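Local coordinates for protein enoyl-CoA hydratase (Mycobacterium smegmatis, PDB 3PE8) that probably catalyses the reversible hydration of 2-enoyl-CoA thioesters as a member of the crotonase family, and binds a zinc ion, at residues S34-L37 against R38-F42; Y162-A165 against Q166-L169. All blocks are in the same frame, centred on the assembly; numbering follows the deposited sequence.

Interaction 1: residues S34-L37 against R38-F42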
ATOM      1  N   SER A  34      -7.814  -5.945  34.126  1.00 16.62           N
ATOM      2  CA  SER A  34      -8.829  -6.957  34.334  1.00 17.04           C
ATOM      3  C   SER A  34      -9.926  -6.733  33.318  1.00 17.53           C
ATOM      4  O   SER A  34     -10.019  -5.674  32.694  1.00 17.01           O
ATOM      5  CB  SER A  34      -9.405  -6.853  35.746  1.00 17.64           C
ATOM      6  OG  SER A  34     -10.001  -5.582  35.977  1.00 17.61           O
ATOM      7  N   ALA A  35     -10.782  -7.728  33.183  1.00 18.03           N
ATOM      8  CA  ALA A  35     -11.962  -7.587  32.328  1.00 18.33           C
ATOM      9  C   ALA A  35     -12.780  -6.373  32.705  1.00 18.10           C
ATOM     10  O   ALA A  35     -13.204  -5.616  31.839  1.00 18.54           O
ATOM     11  CB  ALA A  35     -12.835  -8.905  32.393  1.00 19.30           C
ATOM     12  N   GLU A  36     -13.013  -6.186  33.997  1.00 18.84           N
ATOM     13  CA  GLU A  36     -13.756  -5.021  34.478  1.00 19.17           C
ATOM     14  C   GLU A  36     -13.084  -3.700  34.129  1.00 17.59           C
ATOM     15  O   GLU A  36     -13.737  -2.780  33.647  1.00 17.62           O
ATOM     16  CB  GLU A  36     -13.996  -5.097  35.994  1.00 20.90           C
ATOM     17  CG  GLU A  36     -14.870  -3.965  36.535  1.00 23.08           C
ATOM     18  CD  GLU A  36     -14.903  -3.880  38.061  1.00 32.01           C
ATOM     19  OE1 GLU A  36     -14.200  -4.679  38.734  1.00 36.60           O
ATOM     20  OE2 GLU A  36     -15.633  -2.990  38.571  1.00 35.91           O
ATOM     21  N   LEU A  37     -11.774  -3.601  34.347  1.00 15.55           N
ATOM     22  CA  LEU A  37     -11.095  -2.337  34.046  1.00 14.82           C
ATOM     23  C   LEU A  37     -11.074  -2.087  32.546  1.00 14.62           C
ATOM     24  O   LEU A  37     -11.291  -0.958  32.099  1.00 14.48           O
ATOM     25  CB  LEU A  37      -9.702  -2.316  34.648  1.00 14.11           C
ATOM     26  CG  LEU A  37      -8.879  -1.052  34.380  1.00 12.27           C
ATOM     27  CD1 LEU A  37      -9.655   0.256  34.720  1.00 12.39           C
ATOM     28  CD2 LEU A  37      -7.559  -1.155  35.194  1.00 15.67           C
ATOM     29  N   ARG A  38     -10.862  -3.129  31.743  1.00 15.47           N
ATOM     30  CA  ARG A  38     -10.895  -2.941  30.282  1.00 15.50           C
ATOM     31  C   ARG A  38     -12.244  -2.399  29.837  1.00 16.81           C
ATOM     32  O   ARG A  38     -12.330  -1.386  29.142  1.00 16.84           O
ATOM     33  CB  ARG A  38     -10.567  -4.259  29.563  1.00 16.99           C
ATOM     34  CG  ARG A  38      -9.137  -4.699  29.674  1.00 18.18           C
ATOM     35  CD  ARG A  38      -8.812  -5.975  28.812  1.00 20.00           C
ATOM     36  NE  ARG A  38      -9.716  -7.139  28.904  1.00 26.26           N
ATOM     37  CZ  ARG A  38      -9.539  -8.221  29.671  1.00 26.73           C
ATOM     38  NH1 ARG A  38      -8.503  -8.334  30.496  1.00 27.57           N
ATOM     39  NH2 ARG A  38     -10.426  -9.214  29.633  1.00 29.05           N
ATOM     40  N   SER A  39     -13.317  -3.044  30.278  1.00 16.55           N
ATOM     41  CA  SER A  39     -14.684  -2.635  29.933  0.50 17.41           C
ATOM     42  C   SER A  39     -14.930  -1.183  30.319  1.00 16.67           C
ATOM     43  O   SER A  39     -15.457  -0.376  29.532  1.00 17.11           O
ATOM     44  CB  SER A  39     -15.693  -3.507  30.672  0.50 18.71           C
ATOM     45  OG  SER A  39     -17.029  -3.113  30.364  0.50 21.15           O
ATOM     46  N   THR A  40     -14.585  -0.876  31.567  1.00 16.14           N
ATOM     47  CA  THR A  40     -14.824   0.446  32.139  1.00 15.76           C
ATOM     48  C   THR A  40     -13.992   1.519  31.414  1.00 14.91           C
ATOM     49  O   THR A  40     -14.503   2.601  31.085  1.00 15.32           O
ATOM     50  CB  THR A  40     -14.536   0.443  33.666  1.00 15.47           C
ATOM     51  OG1 THR A  40     -15.374  -0.540  34.303  1.00 18.06           O
ATOM     52  CG2 THR A  40     -14.838   1.809  34.283  1.00 16.08           C
ATOM     53  N   PHE A  41     -12.731   1.210  31.162  1.00 14.83           N
ATOM     54  CA  PHE A  41     -11.835   2.172  30.503  1.00 13.32           C
ATOM     55  C   PHE A  41     -12.271   2.478  29.080  1.00 13.78           C
ATOM     56  O   PHE A  41     -12.392   3.647  28.667  1.00 13.12           O
ATOM     57  CB  PHE A  41     -10.405   1.644  30.517  1.00 13.40           C
ATOM     58  CG  PHE A  41      -9.433   2.531  29.808  1.00 12.78           C
ATOM     59  CD1 PHE A  41      -9.078   3.765  30.335  1.00 14.69           C
ATOM     60  CD2 PHE A  41      -8.927   2.159  28.567  1.00 14.29           C
ATOM     61  CE1 PHE A  41      -8.199   4.595  29.646  1.00 13.48           C
ATOM     62  CE2 PHE A  41      -8.044   2.997  27.888  1.00 14.09           C
ATOM     63  CZ  PHE A  41      -7.703   4.217  28.441  1.00 14.10           C
ATOM     64  N   PHE A  42     -12.520   1.429  28.306  1.00 14.02           N
ATOM     65  CA  PHE A  42     -12.901   1.614  26.912  1.00 15.71           C
ATOM     66  C   PHE A  42     -14.240   2.326  26.801  1.00 15.88           C
ATOM     67  O   PHE A  42     -14.427   3.171  25.917  1.00 17.01           O
ATOM     68  CB  PHE A  42     -12.817   0.304  26.109  1.00 16.59           C
ATOM     69  CG  PHE A  42     -11.401  -0.216  25.951  1.00 16.39           C
ATOM     70  CD1 PHE A  42     -10.426   0.579  25.354  1.00 18.45           C
ATOM     71  CD2 PHE A  42     -11.022  -1.455  26.442  1.00 19.13           C
ATOM     72  CE1 PHE A  42      -9.110   0.142  25.245  1.00 18.14           C
ATOM     73  CE2 PHE A  42      -9.692  -1.890  26.325  1.00 17.82           C
ATOM     74  CZ  PHE A  42      -8.754  -1.097  25.695  1.00 17.29           C
TER
HETATM   75  O   HOH W   1     -16.282  -0.291  36.812  1.00 26.72           O
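Arg38 turns its side chain back over the residues that open its own helix, lying along the peptide between Ser34 and Ala35. CB sits beside the carbonyl oxygen of Ser34; CG comes closer to that oxygen, 3.3 Å from Ser34 O, because it stands anti to the carbonyl carbon of Arg38 (chi1 -71°). CD continues past the same oxygen. A bend at chi3 then swings NE and CZ over Ala35, and the guanidinium ends with one face laid on the backbone, Ser34 O and Ala35 CA both lying beneath it toward its rim. At the tip NH2 rests 3.5 Å from Ala35 CA and also touches Ala35 CB, while NH1 passes over Ser34 C and makes a weak hydrogen bond to Leu33 O. Residues 35-42 form the first two turns of helix 35-50, the helix of the beta-alpha-beta unit between strands 19-24 and 56-61 of the crotonase fold. Ser34 is its N-cap: OG accepts from Leu37 N at 3.1 Å, and Ser34 O receives Arg38 N at 2.8 Å. Two residues on, Glu36 O is gripped twice, by Thr40 N and Thr40 OG1, each at 2.9 Å and from opposite faces of the carbonyl plane; the hydroxyl bonds from well above that plane. Glu36 and Thr40 run side by side, and a water 2.7 Å from Thr40 OG1 donates to it and, over a longer distance, to Glu36 OE2. Leu37 lies along the buried side, its CD1 4.5 Å from Phe41 CB, and the Phe41 side chain goes on to pack against Leu11 of strand 11-16.

Interaction 2: residues Y162-A165 against Q166-L169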
ATOM      1  N   TYR A 162      13.728  -2.949  30.297  1.00 13.97           N
ATOM      2  CA  TYR A 162      13.112  -1.652  30.396  1.00 12.96           C
ATOM      3  C   TYR A 162      13.840  -0.595  29.575  1.00 12.96           C
ATOM      4  O   TYR A 162      15.104  -0.554  29.514  1.00 14.14           O
ATOM      5  CB  TYR A 162      13.094  -1.160  31.834  1.00 13.27           C
ATOM      6  CG  TYR A 162      12.061  -1.763  32.731  1.00 14.69           C
ATOM      7  CD1 TYR A 162      10.714  -1.576  32.481  1.00 17.86           C
ATOM      8  CD2 TYR A 162      12.443  -2.444  33.878  1.00 20.21           C
ATOM      9  CE1 TYR A 162       9.742  -2.103  33.315  1.00 21.42           C
ATOM     10  CE2 TYR A 162      11.451  -2.976  34.748  1.00 25.37           C
ATOM     11  CZ  TYR A 162      10.116  -2.777  34.437  1.00 23.60           C
ATOM     12  OH  TYR A 162       9.137  -3.287  35.276  1.00 31.86           O
ATOM     13  N   LEU A 163      13.049   0.277  28.978  1.00 10.88           N
ATOM     14  CA  LEU A 163      13.484   1.522  28.351  1.00 10.33           C
ATOM     15  C   LEU A 163      13.184   2.646  29.343  1.00 10.46           C
ATOM     16  O   LEU A 163      12.033   2.813  29.764  1.00 10.44           O
ATOM     17  CB  LEU A 163      12.733   1.759  27.054  1.00 11.04           C
ATOM     18  CG  LEU A 163      13.156   2.964  26.235  1.00 12.30           C
ATOM     19  CD1 LEU A 163      14.526   2.757  25.578  1.00 19.01           C
ATOM     20  CD2 LEU A 163      12.058   3.354  25.221  1.00 15.65           C
ATOM     21  N   SER A 164      14.198   3.423  29.693  1.00 11.02           N
ATOM     22  CA  SER A 164      14.045   4.538  30.596  1.00 10.51           C
ATOM     23  C   SER A 164      13.287   5.684  29.994  1.00 10.41           C
ATOM     24  O   SER A 164      13.151   5.800  28.768  1.00 10.38           O
ATOM     25  CB  SER A 164      15.433   5.036  31.031  1.00 11.42           C
ATOM     26  OG  SER A 164      16.114   5.728  29.970  1.00 13.28           O
ATOM     27  N   ALA A 165      12.825   6.581  30.856  1.00 10.88           N
ATOM     28  CA  ALA A 165      12.127   7.781  30.385  1.00 10.89           C
ATOM     29  C   ALA A 165      13.024   8.642  29.496  1.00 11.47           C
ATOM     30  O   ALA A 165      12.544   9.146  28.467  1.00 10.44           O
ATOM     31  CB  ALA A 165      11.572   8.617  31.571  1.00 11.62           C
ATOM     32  N   GLN A 166      14.291   8.816  29.880  1.00 12.34           N
ATOM     33  CA  GLN A 166      15.192   9.645  29.082  1.00 13.26           C
ATOM     34  C   GLN A 166      15.454   9.018  27.729  1.00 12.21           C
ATOM     35  O   GLN A 166      15.522   9.728  26.716  1.00 11.60           O
ATOM     36  CB  GLN A 166      16.484   9.948  29.833  1.00 15.02           C
ATOM     37  CG  GLN A 166      16.233  11.001  30.912  1.00 18.61           C
ATOM     38  CD  GLN A 166      15.817  12.429  30.363  1.00 24.63           C
ATOM     39  OE1 GLN A 166      16.253  12.884  29.277  1.00 29.25           O
ATOM     40  NE2 GLN A 166      14.998  13.139  31.139  1.00 27.26           N
ATOM     41  N   ASP A 167      15.617   7.703  27.705  1.00 11.41           N
ATOM     42  CA  ASP A 167      15.826   7.022  26.422  1.00 12.03           C
ATOM     43  C   ASP A 167      14.567   7.053  25.577  1.00 11.16           C
ATOM     44  O   ASP A 167      14.664   7.184  24.330  1.00 12.03           O
ATOM     45  CB  ASP A 167      16.373   5.589  26.617  1.00 12.27           C
ATOM     46  CG  ASP A 167      17.876   5.563  27.039  1.00 15.70           C
ATOM     47  OD1 ASP A 167      18.548   6.635  27.038  1.00 21.37           O
ATOM     48  OD2 ASP A 167      18.381   4.461  27.381  1.00 20.53           O
ATOM     49  N   ALA A 168      13.388   7.004  26.208  1.00  9.77           N
ATOM     50  CA  ALA A 168      12.108   7.129  25.504  1.00  9.84           C
ATOM     51  C   ALA A 168      11.989   8.505  24.842  1.00  9.52           C
ATOM     52  O   ALA A 168      11.540   8.617  23.693  1.00  9.86           O
ATOM     53  CB  ALA A 168      10.894   6.886  26.466  1.00 10.59           C
ATOM     54  N   LEU A 169      12.461   9.539  25.550  1.00 10.37           N
ATOM     55  CA  LEU A 169      12.472  10.910  24.991  1.00 10.48           C
ATOM     56  C   LEU A 169      13.438  10.985  23.783  1.00 11.03           C
ATOM     57  O   LEU A 169      13.046  11.505  22.698  1.00 12.24           O
ATOM     58  CB  LEU A 169      12.846  11.922  26.076  1.00 10.71           C
ATOM     59  CG  LEU A 169      12.867  13.386  25.632  1.00 11.90           C
ATOM     60  CD1 LEU A 169      11.488  13.913  25.207  1.00 12.98           C
ATOM     61  CD2 LEU A 169      13.470  14.211  26.805  1.00 15.02           C
TER
HETATM   62  O   HOH W   2      16.904   2.629  28.712  1.00 13.20           O
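A serine N-cap starts the short helix 165-171 directly after the short, weakly bonded strand 163-164, outermost within this chain in a small sheet with strand 124-126 of this crotonase-fold subunit, and Ser164 joins the two by bonding forward to Asp167 and Ala168. Its hydroxyl accepts from Asp167 N, with OG 3.0 Å from the nitrogen and an N-H...O angle of 159°. To get there OG takes the crowded position between its own backbone N and carbonyl carbon (chi1 72°), which brings it over the first turn and also to within 3.4 Å of Asp167 CB. The main chain carries on the pattern: Ser164 O receives Ala168 N at 2.8 Å, and Ala165 O then receives Leu169 N. A water links the Asp167 carboxylate to the strand, donating to OD2 at 2.7 Å and accepting from Ser164 N, so the amide of the cap residue itself also has a partner. The negative carboxylate near the amino end of the helix would be expected to sit well with the helix dipole; OD1 also has a long, weak ion pair with Arg170. Next to these polar groups, Leu163 reaches forward from the strand and crosses Asp167 obliquely. Its side chain is buried, with Leu152 and Met156 of helix 150-159 packed against it, while its main chain bonds to Phe125 of the neighbouring strand. Ala165 and Leu169 meet Val177, and Leu169 also packs on Arg170 of a second subunit. The two methyl groups of Leu163 divide the helix between them: CD1 lies 3.5 Å from Asp167 CB, whereas CD2 goes to Ala168, 3.8 Å from its CA and 3.9 Å from its CB.

Interactions 1 and 2 are both helix starts capped by a serine, yet they lie on opposite sides of the chain's centre, 27 Å apart between centres and about 17 Å between nearest atoms, with no direct touch. Interaction 1 comes first in the sequence and is the one nearer the metal: the side chain of Arg38 is about 9 Å from the zinc ion and about 10 and 12 Å from the side chains of its ligands Glu109 and His129. Residues 162-169 lie away from that site and instead approach the subunit interface through Leu169. The 34-42 segment, by contrast, meets no other chain of the six-chain assembly.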